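Local coordinates for putative cytosine/guanine deaminase (Unidentified, PDB 2PAJ), which catalyses the zinc-dependent hydrolytic deamination of 2-amino-4-hydroxypteridines such as isoxanthopterin, giving 2,4-dihydroxypteridines and ammonium, at residues 331-336 with 347-352; 352-357 with 384-389; 70-75 with 127-132; 76-81 with 135-140. One frame throughout, in Å; residues are numbered along the deposited sequence.

Interaction 1 of 4, residues 331-336 with 347-352; sequences VSIGVD and ISEVHM. With ZN (zinc ion), chain B.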
loop_
_atom_site.group_PDB
_atom_site.type_symbol
_atom_site.label_atom_id
_atom_site.label_comp_id
_atom_site.label_asym_id
_atom_site.label_seq_id
_atom_site.Cartn_x
_atom_site.Cartn_y
_atom_site.Cartn_z
ATOM N N VAL A 331 6.705 -8.873 7.228
ATOM C CA VAL A 331 5.523 -9.109 6.417
ATOM C C VAL A 331 4.642 -7.868 6.329
ATOM O O VAL A 331 4.305 -7.259 7.341
ATOM C CB VAL A 331 4.694 -10.269 7.018
ATOM C CG1 VAL A 331 3.428 -10.494 6.207
ATOM C CG2 VAL A 331 5.542 -11.537 7.078
ATOM N N SER A 332 4.283 -7.487 5.111
ATOM C CA SER A 332 3.427 -6.331 4.896
ATOM C C SER A 332 2.267 -6.773 4.023
ATOM O O SER A 332 2.301 -7.844 3.426
ATOM C CB SER A 332 4.196 -5.179 4.222
ATOM O OG SER A 332 4.617 -5.492 2.903
ATOM N N ILE A 333 1.236 -5.947 3.952
ATOM C CA ILE A 333 0.076 -6.292 3.161
ATOM C C ILE A 333 -0.156 -5.365 1.972
ATOM O O ILE A 333 0.087 -4.165 2.031
ATOM C CB ILE A 333 -1.177 -6.344 4.069
ATOM C CG1 ILE A 333 -0.977 -7.431 5.116
ATOM C CG2 ILE A 333 -2.423 -6.656 3.259
ATOM C CD1 ILE A 333 -2.153 -7.648 5.993
ATOM N N GLY A 334 -0.602 -5.954 0.874
ATOM C CA GLY A 334 -0.885 -5.182 -0.308
ATOM C C GLY A 334 -2.029 -5.845 -1.035
ATOM O O GLY A 334 -2.387 -6.972 -0.746
ATOM N N VAL A 335 -2.600 -5.122 -1.977
ATOM C CA VAL A 335 -3.704 -5.592 -2.806
ATOM C C VAL A 335 -3.230 -5.074 -4.150
ATOM O O VAL A 335 -3.092 -3.861 -4.300
ATOM C CB VAL A 335 -5.034 -4.880 -2.401
ATOM C CG1 VAL A 335 -4.853 -4.222 -1.069
ATOM C CG2 VAL A 335 -5.461 -3.823 -3.432
ATOM N N ASP A 336 -2.948 -5.923 -5.132
ATOM C CA ASP A 336 -2.463 -5.330 -6.374
ATOM C C ASP A 336 -3.352 -5.353 -7.596
ATOM O O ASP A 336 -3.919 -6.377 -7.938
ATOM C CB ASP A 336 -1.082 -5.886 -6.744
ATOM C CG ASP A 336 -1.109 -7.342 -7.203
ATOM O OD1 ASP A 336 -0.525 -7.626 -8.276
ATOM O OD2 ASP A 336 -1.676 -8.200 -6.502
ATOM N N ILE A 347 -9.417 -3.436 3.485
ATOM C CA ILE A 347 -10.275 -4.179 4.393
ATOM C C ILE A 347 -10.575 -5.580 3.850
ATOM O O ILE A 347 -10.457 -6.567 4.577
ATOM C CB ILE A 347 -11.549 -3.374 4.696
ATOM C CG1 ILE A 347 -11.239 -2.398 5.834
ATOM C CG2 ILE A 347 -12.695 -4.284 5.079
ATOM C CD1 ILE A 347 -12.181 -1.249 5.938
ATOM N N SER A 348 -10.927 -5.669 2.571
ATOM C CA SER A 348 -11.190 -6.958 1.952
ATOM C C SER A 348 -9.939 -7.817 2.070
ATOM O O SER A 348 -10.023 -9.019 2.341
ATOM C CB SER A 348 -11.525 -6.784 0.473
ATOM O OG SER A 348 -12.630 -5.917 0.299
ATOM N N GLU A 349 -8.784 -7.185 1.863
ATOM C CA GLU A 349 -7.488 -7.854 1.918
ATOM C C GLU A 349 -7.130 -8.360 3.296
ATOM O O GLU A 349 -6.682 -9.491 3.465
ATOM C CB GLU A 349 -6.389 -6.908 1.416
ATOM C CG GLU A 349 -6.106 -7.028 -0.074
ATOM C CD GLU A 349 -5.476 -8.367 -0.435
ATOM O OE1 GLU A 349 -4.549 -8.803 0.281
ATOM O OE2 GLU A 349 -5.884 -8.982 -1.435
ATOM N N VAL A 350 -7.325 -7.505 4.283
ATOM C CA VAL A 350 -7.033 -7.850 5.661
ATOM C C VAL A 350 -7.964 -8.977 6.137
ATOM O O VAL A 350 -7.570 -9.852 6.911
ATOM C CB VAL A 350 -7.161 -6.576 6.527
ATOM C CG1 VAL A 350 -7.567 -6.898 7.939
ATOM C CG2 VAL A 350 -5.835 -5.842 6.509
ATOM N N HIS A 351 -9.193 -8.969 5.638
ATOM C CA HIS A 351 -10.169 -9.984 5.992
ATOM C C HIS A 351 -9.743 -11.348 5.464
ATOM O O HIS A 351 -9.853 -12.364 6.151
ATOM C CB HIS A 351 -11.518 -9.618 5.402
ATOM C CG HIS A 351 -12.631 -10.503 5.860
ATOM N ND1 HIS A 351 -13.702 -10.824 5.059
ATOM C CD2 HIS A 351 -12.863 -11.096 7.053
ATOM C CE1 HIS A 351 -14.550 -11.573 5.737
ATOM N NE2 HIS A 351 -14.065 -11.753 6.950
ATOM N N MET A 352 -9.272 -11.357 4.226
ATOM C CA MET A 352 -8.824 -12.577 3.579
ATOM C C MET A 352 -7.547 -13.094 4.238
ATOM O O MET A 352 -7.340 -14.304 4.356
ATOM C CB MET A 352 -8.578 -12.306 2.089
ATOM C CG MET A 352 -8.174 -13.531 1.267
ATOM S SD MET A 352 -9.472 -14.755 1.035
ATOM C CE MET A 352 -8.947 -16.032 2.152
HETATM ZN ZN ZN B . 1.445 -7.221 -8.616
#
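Apolar contacts join Ile333 and Val335 of 331-336 to Val350 and Glu349 of helix 346-359. Ile333 CD1 reaches Val350 CG2 at 4.1 Å, the two side chains crossing at about a right angle; Ile333 CG1 lies beside its own backbone N (chi1 -62°), and the straight run beyond it carries CD1 out toward the helix. Two residues further on, Val335 sets CB and CG1 against the methylene CG of Glu349, so the aliphatic part of the acid packs on the valine. The polar part is different in kind. Glu349 bends at chi2 (-68°), which turns its carboxylate toward the backbone of Gly334; as modelled, OE1 and Gly334 O are both acceptors, a close approach and not a hydrogen bond. Metal binding is confined to Asp336, whose OD1 binds zinc at 2.0 Å alongside His76, His78 and His248. This aspartate at the C-terminal end of the eighth barrel strand is a hallmark of the amidohydrolase (β/α)8 barrel. The chemistry thus divides along the chain: a buried, largely apolar side, broken by the Glu349 carboxylate, meets helix 346-359, and the Asp336 carboxylate is divided between zinc (OD1) and the hydroxyl of Ser310 (OD2).

Interaction 2 of 4, residues 352-357 with 384-389; sequences MTWLAQ and AEVIHW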
loop_
_atom_site.group_PDB
_atom_site.type_symbol
_atom_site.label_atom_id
_atom_site.label_comp_id
_atom_site.label_asym_id
_atom_site.label_seq_id
_atom_site.Cartn_x
_atom_site.Cartn_y
_atom_site.Cartn_z
ATOM N N MET A 352 -9.272 -11.357 4.226
ATOM C CA MET A 352 -8.824 -12.577 3.579
ATOM C C MET A 352 -7.547 -13.094 4.238
ATOM O O MET A 352 -7.340 -14.304 4.356
ATOM C CB MET A 352 -8.578 -12.306 2.089
ATOM C CG MET A 352 -8.174 -13.531 1.267
ATOM S SD MET A 352 -9.472 -14.755 1.035
ATOM C CE MET A 352 -8.947 -16.032 2.152
ATOM N N THR A 353 -6.695 -12.167 4.664
ATOM C CA THR A 353 -5.439 -12.504 5.314
ATOM C C THR A 353 -5.714 -13.236 6.618
ATOM O O THR A 353 -5.140 -14.290 6.890
ATOM C CB THR A 353 -4.642 -11.241 5.624
ATOM O OG1 THR A 353 -4.580 -10.426 4.456
ATOM C CG2 THR A 353 -3.234 -11.589 6.054
ATOM N N TRP A 354 -6.599 -12.663 7.425
ATOM C CA TRP A 354 -6.955 -13.262 8.697
ATOM C C TRP A 354 -7.594 -14.639 8.536
ATOM O O TRP A 354 -7.215 -15.584 9.224
ATOM C CB TRP A 354 -7.904 -12.344 9.458
ATOM C CG TRP A 354 -8.325 -12.878 10.794
ATOM C CD1 TRP A 354 -7.523 -13.151 11.875
ATOM C CD2 TRP A 354 -9.659 -13.189 11.195
ATOM N NE1 TRP A 354 -8.284 -13.613 12.919
ATOM C CE2 TRP A 354 -9.596 -13.648 12.534
ATOM C CE3 TRP A 354 -10.901 -13.132 10.551
ATOM C CZ2 TRP A 354 -10.732 -14.039 13.250
ATOM C CZ3 TRP A 354 -12.026 -13.522 11.253
ATOM C CH2 TRP A 354 -11.934 -13.975 12.601
ATOM N N LEU A 355 -8.562 -14.752 7.630
ATOM C CA LEU A 355 -9.238 -16.029 7.404
ATOM C C LEU A 355 -8.273 -17.118 6.991
ATOM O O LEU A 355 -8.348 -18.240 7.485
ATOM C CB LEU A 355 -10.331 -15.893 6.345
ATOM C CG LEU A 355 -11.607 -15.153 6.766
ATOM C CD1 LEU A 355 -12.606 -15.162 5.625
ATOM C CD2 LEU A 355 -12.213 -15.819 7.984
ATOM N N ALA A 356 -7.369 -16.788 6.079
ATOM C CA ALA A 356 -6.379 -17.743 5.607
ATOM C C ALA A 356 -5.441 -18.154 6.741
ATOM O O ALA A 356 -4.955 -19.285 6.773
ATOM C CB ALA A 356 -5.595 -17.145 4.481
ATOM N N GLN A 357 -5.186 -17.241 7.676
ATOM C CA GLN A 357 -4.318 -17.544 8.811
ATOM C C GLN A 357 -5.060 -18.379 9.869
ATOM O O GLN A 357 -4.436 -19.015 10.729
ATOM C CB GLN A 357 -3.781 -16.252 9.443
ATOM C CG GLN A 357 -2.906 -15.417 8.506
ATOM C CD GLN A 357 -1.982 -16.266 7.625
ATOM O OE1 GLN A 357 -1.242 -17.118 8.121
ATOM N NE2 GLN A 357 -2.022 -16.024 6.307
ATOM N N ALA A 384 -4.632 -8.890 15.965
ATOM C CA ALA A 384 -3.552 -7.936 16.212
ATOM C C ALA A 384 -2.388 -8.291 15.313
ATOM O O ALA A 384 -1.716 -7.433 14.755
ATOM C CB ALA A 384 -3.118 -7.998 17.668
ATOM N N GLU A 385 -2.165 -9.587 15.191
ATOM C CA GLU A 385 -1.111 -10.149 14.372
ATOM C C GLU A 385 -1.229 -9.579 12.966
ATOM O O GLU A 385 -0.264 -9.105 12.385
ATOM C CB GLU A 385 -1.307 -11.655 14.347
ATOM C CG GLU A 385 -0.067 -12.484 14.518
ATOM C CD GLU A 385 0.686 -12.614 13.235
ATOM O OE1 GLU A 385 1.508 -13.551 13.110
ATOM O OE2 GLU A 385 0.451 -11.760 12.357
ATOM N N VAL A 386 -2.438 -9.625 12.432
ATOM C CA VAL A 386 -2.723 -9.128 11.097
ATOM C C VAL A 386 -2.759 -7.602 11.015
ATOM O O VAL A 386 -2.337 -7.018 10.019
ATOM C CB VAL A 386 -4.059 -9.708 10.613
ATOM C CG1 VAL A 386 -4.394 -9.200 9.226
ATOM C CG2 VAL A 386 -3.980 -11.229 10.636
ATOM N N ILE A 387 -3.266 -6.955 12.058
ATOM C CA ILE A 387 -3.332 -5.502 12.067
ATOM C C ILE A 387 -1.916 -4.959 12.004
ATOM O O ILE A 387 -1.674 -3.887 11.466
ATOM C CB ILE A 387 -4.040 -4.970 13.342
ATOM C CG1 ILE A 387 -5.531 -5.312 13.300
ATOM C CG2 ILE A 387 -3.872 -3.465 13.442
ATOM C CD1 ILE A 387 -6.284 -4.915 14.558
ATOM N N HIS A 388 -0.976 -5.713 12.549
ATOM C CA HIS A 388 0.416 -5.298 12.540
ATOM C C HIS A 388 0.924 -5.312 11.112
ATOM O O HIS A 388 1.523 -4.345 10.649
ATOM C CB HIS A 388 1.270 -6.246 13.378
ATOM C CG HIS A 388 2.673 -5.773 13.549
ATOM N ND1 HIS A 388 3.764 -6.550 13.233
ATOM C CD2 HIS A 388 3.160 -4.586 13.970
ATOM C CE1 HIS A 388 4.868 -5.860 13.451
ATOM N NE2 HIS A 388 4.528 -4.665 13.897
ATOM N N TRP A 389 0.683 -6.424 10.426
ATOM C CA TRP A 389 1.110 -6.589 9.043
ATOM C C TRP A 389 0.567 -5.487 8.148
ATOM O O TRP A 389 1.282 -4.967 7.297
ATOM C CB TRP A 389 0.644 -7.940 8.511
ATOM C CG TRP A 389 1.319 -9.098 9.146
ATOM C CD1 TRP A 389 2.486 -9.078 9.856
ATOM C CD2 TRP A 389 0.940 -10.478 9.045
ATOM N NE1 TRP A 389 2.867 -10.354 10.197
ATOM C CE2 TRP A 389 1.941 -11.238 9.709
ATOM C CE3 TRP A 389 -0.140 -11.151 8.449
ATOM C CZ2 TRP A 389 1.894 -12.645 9.798
ATOM C CZ3 TRP A 389 -0.187 -12.543 8.534
ATOM C CH2 TRP A 389 0.830 -13.275 9.204
#
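Helices 346-359 and 383-398 pass in roughly antiparallel sense, their short segments 9.9 Å apart at 137°, with Trp354 and Val386 at the nearest backbone approach. Val386 uses both methyls. CG1, anti to the backbone N (chi1 180°), meets Thr353 CG2 at 4.1 Å, whereas CG2 rests against Trp354 CA and lies at the rim of the indole, 4.2 Å from Trp354 CD1. The second point of contact is Trp389. Its six-membered ring presents an edge to the opposite helix: Thr353 CG2 sits in the ring plane, 3.9 Å from Trp389 CE3, and Gln357 CG, one turn later, comes up to Trp389 CZ3 at 4.0 Å near the same plane. Helix 346-359 follows the eighth strand of the amidohydrolase (β/α)8 barrel, and helix 383-398, next in the chain, packs beside it. Trp389 also lies on Val331 and Ile333 of strand 331-333, so the indole is wedged between that strand and helix 346-359. Thr353 divides its branches accordingly, giving CG2 to the apolar interface while OG1 is hydrogen-bonded to Glu349 O within its own helix. Glu385, a turn before Trp389, is salt-bridged through OE1 to Arg322.

Interaction 3 of 4, residues 70-75 with 127-132; sequences PAWVNT and ARSGCA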
loop_
_atom_site.group_PDB
_atom_site.type_symbol
_atom_site.label_atom_id
_atom_site.label_comp_id
_atom_site.label_asym_id
_atom_site.label_seq_id
_atom_site.Cartn_x
_atom_site.Cartn_y
_atom_site.Cartn_z
ATOM N N PRO A 70 -4.772 2.048 13.372
ATOM C CA PRO A 70 -3.868 3.003 12.736
ATOM C C PRO A 70 -4.259 2.854 11.257
ATOM O O PRO A 70 -4.671 1.769 10.843
ATOM C CB PRO A 70 -2.485 2.446 13.066
ATOM C CG PRO A 70 -2.715 1.010 13.219
ATOM C CD PRO A 70 -4.017 0.941 13.973
ATOM N N ALA A 71 -4.199 3.924 10.469
ATOM C CA ALA A 71 -4.569 3.836 9.054
ATOM C C ALA A 71 -3.757 2.736 8.349
ATOM O O ALA A 71 -2.625 2.455 8.730
ATOM C CB ALA A 71 -4.358 5.188 8.376
ATOM N N TRP A 72 -4.329 2.104 7.329
ATOM C CA TRP A 72 -3.618 1.036 6.637
ATOM C C TRP A 72 -2.461 1.531 5.777
ATOM O O TRP A 72 -2.432 2.670 5.320
ATOM C CB TRP A 72 -4.558 0.241 5.719
ATOM C CG TRP A 72 -5.750 -0.361 6.377
ATOM C CD1 TRP A 72 -7.056 0.017 6.224
ATOM C CD2 TRP A 72 -5.744 -1.405 7.351
ATOM N NE1 TRP A 72 -7.859 -0.719 7.053
ATOM C CE2 TRP A 72 -7.082 -1.603 7.759
ATOM C CE3 TRP A 72 -4.737 -2.193 7.931
ATOM C CZ2 TRP A 72 -7.444 -2.559 8.719
ATOM C CZ3 TRP A 72 -5.089 -3.138 8.879
ATOM C CH2 TRP A 72 -6.438 -3.313 9.267
ATOM N N VAL A 73 -1.510 0.637 5.563
ATOM C CA VAL A 73 -0.345 0.894 4.739
ATOM C C VAL A 73 -0.336 -0.196 3.666
ATOM O O VAL A 73 -0.097 -1.368 3.953
ATOM C CB VAL A 73 0.956 0.811 5.564
ATOM C CG1 VAL A 73 2.147 1.180 4.698
ATOM C CG2 VAL A 73 0.867 1.729 6.756
ATOM N N ASN A 74 -0.625 0.194 2.434
ATOM C CA ASN A 74 -0.634 -0.734 1.314
ATOM C C ASN A 74 0.760 -0.730 0.701
ATOM O O ASN A 74 1.239 0.309 0.274
ATOM C CB ASN A 74 -1.672 -0.290 0.282
ATOM C CG ASN A 74 -1.609 -1.094 -0.994
ATOM O OD1 ASN A 74 -1.977 -2.263 -1.020
ATOM N ND2 ASN A 74 -1.128 -0.469 -2.065
ATOM N N THR A 75 1.404 -1.891 0.660
ATOM C CA THR A 75 2.754 -1.992 0.129
ATOM C C THR A 75 2.918 -2.553 -1.282
ATOM O O THR A 75 4.040 -2.817 -1.705
ATOM C CB THR A 75 3.654 -2.800 1.072
ATOM O OG1 THR A 75 3.170 -4.141 1.182
ATOM C CG2 THR A 75 3.667 -2.170 2.437
ATOM N N ALA A 127 -8.823 4.830 0.103
ATOM C CA ALA A 127 -8.938 5.796 1.184
ATOM C C ALA A 127 -10.157 5.514 2.047
ATOM O O ALA A 127 -10.127 5.720 3.261
ATOM C CB ALA A 127 -9.007 7.209 0.627
ATOM N N ARG A 128 -11.240 5.045 1.433
ATOM C CA ARG A 128 -12.430 4.759 2.217
ATOM C C ARG A 128 -12.427 3.376 2.851
ATOM O O ARG A 128 -13.450 2.905 3.328
ATOM C CB ARG A 128 -13.693 4.978 1.387
ATOM C CG ARG A 128 -13.547 4.632 -0.052
ATOM C CD ARG A 128 -14.719 5.176 -0.844
ATOM N NE ARG A 128 -15.950 4.422 -0.628
ATOM C CZ ARG A 128 -17.133 4.977 -0.385
ATOM N NH1 ARG A 128 -17.255 6.293 -0.312
ATOM N NH2 ARG A 128 -18.200 4.213 -0.247
ATOM N N SER A 129 -11.269 2.727 2.847
ATOM C CA SER A 129 -11.113 1.419 3.471
ATOM C C SER A 129 -10.154 1.666 4.634
ATOM O O SER A 129 -9.653 0.735 5.264
ATOM C CB SER A 129 -10.535 0.379 2.493
ATOM O OG SER A 129 -9.135 0.497 2.352
ATOM N N GLY A 130 -9.897 2.945 4.898
ATOM C CA GLY A 130 -9.029 3.320 5.996
ATOM C C GLY A 130 -7.542 3.370 5.726
ATOM O O GLY A 130 -6.756 3.538 6.649
ATOM N N CYS A 131 -7.157 3.223 4.466
ATOM C CA CYS A 131 -5.752 3.262 4.072
ATOM C C CYS A 131 -5.285 4.709 3.856
ATOM O O CYS A 131 -5.932 5.474 3.139
ATOM C CB CYS A 131 -5.566 2.445 2.793
ATOM S SG CYS A 131 -3.910 2.477 2.101
ATOM N N ALA A 132 -4.172 5.084 4.485
ATOM C CA ALA A 132 -3.642 6.442 4.351
ATOM C C ALA A 132 -2.308 6.499 3.580
ATOM O O ALA A 132 -1.934 7.537 3.030
ATOM C CB ALA A 132 -3.483 7.065 5.732
#
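Trp72 and Cys131 pair as a parallel beta bridge between the first two strands of the barrel, and Trp72 contributes the most buried surface. Its backbone is used at both ends: Trp72 N donates to Gly130 O at 2.9 Å, and Trp72 O accepts from Ala132 N at 3.1 Å. The two bonds thus bracket Cys131, as parallel register requires. The side chains of the bridged pair emerge on the same face of the sheet, where Trp72 CB packs on Cys131 CB at 3.8 Å. Trp72 CG lies beside its own backbone N (chi1 -56°), and the indole beyond it meets Met346, Ile347 and Val350 of helix 346-359; its close approach to Ser129 O is doubtful as modelled. Cys131 turns SG anti to its N, toward Asn74 CB, 4.0 Å away. Next to the bridge, Ala71 CB touches Ala132 CB. Gly130, with positive phi, is the C-prime residue of a Schellman motif ending helix 112-127, so the chain leaves the helix and enters the strand at once. Main-chain bonds therefore set the register here, while the indole packs between this strand pair and helix 346-359, so the contact combines backbone pairing with apolar packing.

Interaction 4 of 4, residues 76-81 with 135-140; sequences HHHLFQ and ADHNYV. With ZN (zinc ion), chain B.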
loop_
_atom_site.group_PDB
_atom_site.type_symbol
_atom_site.label_atom_id
_atom_site.label_comp_id
_atom_site.label_asym_id
_atom_site.label_seq_id
_atom_site.Cartn_x
_atom_site.Cartn_y
_atom_site.Cartn_z
ATOM N N HIS A 76 1.819 -2.734 -2.010
ATOM C CA HIS A 76 1.879 -3.229 -3.385
ATOM C C HIS A 76 0.559 -2.987 -4.116
ATOM O O HIS A 76 -0.506 -3.239 -3.571
ATOM C CB HIS A 76 2.242 -4.710 -3.414
ATOM C CG HIS A 76 2.454 -5.241 -4.796
ATOM N ND1 HIS A 76 3.444 -4.772 -5.629
ATOM C CD2 HIS A 76 1.765 -6.157 -5.513
ATOM C CE1 HIS A 76 3.352 -5.371 -6.802
ATOM N NE2 HIS A 76 2.339 -6.217 -6.758
ATOM N N HIS A 77 0.646 -2.504 -5.356
ATOM C CA HIS A 77 -0.536 -2.165 -6.149
ATOM C C HIS A 77 -0.191 -1.969 -7.629
ATOM O O HIS A 77 0.972 -1.963 -8.008
ATOM C CB HIS A 77 -1.120 -0.853 -5.620
ATOM C CG HIS A 77 -2.599 -0.712 -5.817
ATOM N ND1 HIS A 77 -3.271 -1.261 -6.888
ATOM C CD2 HIS A 77 -3.530 -0.042 -5.095
ATOM C CE1 HIS A 77 -4.549 -0.933 -6.820
ATOM N NE2 HIS A 77 -4.731 -0.192 -5.742
ATOM N N HIS A 78 -1.223 -1.809 -8.452
ATOM C CA HIS A 78 -1.086 -1.554 -9.888
ATOM C C HIS A 78 -2.300 -0.708 -10.274
ATOM O O HIS A 78 -3.158 -1.156 -11.022
ATOM C CB HIS A 78 -1.095 -2.858 -10.696
ATOM C CG HIS A 78 -0.000 -3.810 -10.333
ATOM N ND1 HIS A 78 1.329 -3.453 -10.330
ATOM C CD2 HIS A 78 -0.041 -5.110 -9.959
ATOM C CE1 HIS A 78 2.063 -4.489 -9.967
ATOM N NE2 HIS A 78 1.256 -5.508 -9.736
ATOM N N LEU A 79 -2.352 0.518 -9.761
ATOM C CA LEU A 79 -3.473 1.430 -9.990
ATOM C C LEU A 79 -4.048 1.604 -11.393
ATOM O O LEU A 79 -5.216 1.958 -11.530
ATOM C CB LEU A 79 -3.162 2.831 -9.426
ATOM C CG LEU A 79 -3.470 3.244 -7.973
ATOM C CD1 LEU A 79 -4.769 2.607 -7.505
ATOM C CD2 LEU A 79 -2.343 2.833 -7.066
ATOM N N PHE A 80 -3.266 1.378 -12.441
ATOM C CA PHE A 80 -3.832 1.574 -13.771
ATOM C C PHE A 80 -4.894 0.517 -14.024
ATOM O O PHE A 80 -5.882 0.765 -14.727
ATOM C CB PHE A 80 -2.739 1.553 -14.849
ATOM C CG PHE A 80 -2.259 0.180 -15.237
ATOM C CD1 PHE A 80 -2.857 -0.508 -16.291
ATOM C CD2 PHE A 80 -1.161 -0.389 -14.605
ATOM C CE1 PHE A 80 -2.366 -1.730 -16.716
ATOM C CE2 PHE A 80 -0.656 -1.614 -15.017
ATOM C CZ PHE A 80 -1.261 -2.292 -16.083
ATOM N N GLN A 81 -4.695 -0.645 -13.401
ATOM C CA GLN A 81 -5.604 -1.775 -13.515
ATOM C C GLN A 81 -6.991 -1.504 -12.948
ATOM O O GLN A 81 -7.904 -2.298 -13.132
ATOM C CB GLN A 81 -4.981 -2.987 -12.829
ATOM C CG GLN A 81 -4.033 -3.733 -13.722
ATOM C CD GLN A 81 -3.051 -4.582 -12.966
ATOM O OE1 GLN A 81 -3.412 -5.307 -12.037
ATOM N NE2 GLN A 81 -1.787 -4.504 -13.365
ATOM N N ALA A 135 1.106 2.444 -1.861
ATOM C CA ALA A 135 2.316 2.207 -2.623
ATOM C C ALA A 135 1.862 1.580 -3.931
ATOM O O ALA A 135 1.197 0.543 -3.929
ATOM C CB ALA A 135 3.256 1.261 -1.874
ATOM N N ASP A 136 2.181 2.228 -5.049
ATOM C CA ASP A 136 1.800 1.687 -6.339
ATOM C C ASP A 136 3.013 1.219 -7.134
ATOM O O ASP A 136 4.008 1.934 -7.244
ATOM C CB ASP A 136 1.015 2.718 -7.151
ATOM C CG ASP A 136 0.623 2.191 -8.526
ATOM O OD1 ASP A 136 -0.066 1.148 -8.601
ATOM O OD2 ASP A 136 1.013 2.810 -9.539
ATOM N N HIS A 137 2.921 -0.003 -7.659
ATOM C CA HIS A 137 3.979 -0.591 -8.471
ATOM C C HIS A 137 3.592 -0.214 -9.892
ATOM O O HIS A 137 3.020 -1.010 -10.637
ATOM C CB HIS A 137 4.011 -2.117 -8.309
ATOM C CG HIS A 137 5.227 -2.762 -8.902
ATOM N ND1 HIS A 137 5.410 -4.128 -8.926
ATOM C CD2 HIS A 137 6.327 -2.228 -9.482
ATOM C CE1 HIS A 137 6.568 -4.408 -9.494
ATOM N NE2 HIS A 137 7.143 -3.273 -9.841
ATOM N N ASN A 138 3.882 1.035 -10.241
ATOM C CA ASN A 138 3.562 1.574 -11.552
ATOM C C ASN A 138 4.568 1.122 -12.597
ATOM O O ASN A 138 5.780 1.211 -12.394
ATOM C CB ASN A 138 3.502 3.106 -11.482
ATOM C CG ASN A 138 3.148 3.740 -12.815
ATOM O OD1 ASN A 138 2.488 3.121 -13.654
ATOM N ND2 ASN A 138 3.559 4.992 -13.004
ATOM N N TYR A 139 4.066 0.599 -13.712
ATOM C CA TYR A 139 4.966 0.159 -14.757
ATOM C C TYR A 139 4.545 0.577 -16.146
ATOM O O TYR A 139 5.003 0.021 -17.155
ATOM C CB TYR A 139 5.237 -1.346 -14.674
ATOM C CG TYR A 139 4.043 -2.248 -14.777
ATOM C CD1 TYR A 139 3.361 -2.403 -15.982
ATOM C CD2 TYR A 139 3.655 -3.016 -13.688
ATOM C CE1 TYR A 139 2.334 -3.305 -16.105
ATOM C CE2 TYR A 139 2.630 -3.923 -13.787
ATOM C CZ TYR A 139 1.971 -4.066 -14.999
ATOM O OH TYR A 139 0.950 -4.969 -15.106
ATOM N N VAL A 140 3.681 1.580 -16.204
ATOM C CA VAL A 140 3.319 2.094 -17.506
ATOM C C VAL A 140 4.342 3.208 -17.797
ATOM O O VAL A 140 4.273 4.328 -17.274
ATOM C CB VAL A 140 1.853 2.610 -17.564
ATOM C CG1 VAL A 140 1.016 1.866 -16.537
ATOM C CG2 VAL A 140 1.778 4.100 -17.378
HETATM ZN ZN ZN B . 1.445 -7.221 -8.616
HETATM O O HOH W 1 -0.003 1.871 -11.990
#
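The HxH motif of the amidohydrolase superfamily, His76 and His78 at the C-terminal end of the first barrel strand, is held here against the end of the second strand, 131-136. Both imidazoles bind zinc through NE2, His76 at 2.3 Å, and His248 and Asp336 complete the ligand set. His137, following Asp136, steadies His78 directly: His78 ND1 donates to His137 O at 3.0 Å, with the oxygen in the imidazole plane and an N-H...O angle of 157°. That bond fixes the rotation of the ring and leaves NE2 directed at the metal. His76 is approached differently, the ND1 of His137 standing at its edge, in plane and near CE1, while His137 NE2 is hydrogen-bonded to Ala218 O. The backbones are tied as well, His137 N donating to His77 O at 2.8 Å. Asp136, its CG anti to the backbone N (chi1 179°), grips the start of the next turn: OD1 accepts from Leu79 N, which meets it from above the carboxylate plane, and OD2 accepts a hydrogen bond from a water that also donates to Asn138 OD1. Further out, Phe80 points its edge at the face of Tyr139 in an offset edge-to-face pair, close to Gln81, which probably binds substrate. On one face of the Phe80 ring sits Val140 CG1, 4.1 Å from the centroid in a CH-pi contact.

In the fold
All four contacts are buried, but their chemistry changes from the zinc outward. Interactions 1 and 4 both reach the metal, bringing Asp336 from the eighth strand and His76 and His78 from the first to one ion; interaction 4 is rich in polar and aromatic contacts, interaction 1 largely apolar away from its ligand. Interaction 3 joins strands 67-73 and 131-136 by backbone bonds, and interaction 4 continues the same strand pair into the active-site loops. Interaction 2, about 23 Å from interaction 4 between centres, joins two helices outside the barrel strands and is apolar. It shares helix 346-359 with interaction 1, and Ile333 of interaction 1 touches Trp389 of interaction 2. Ser332 and Thr75 link interactions 1 and 3.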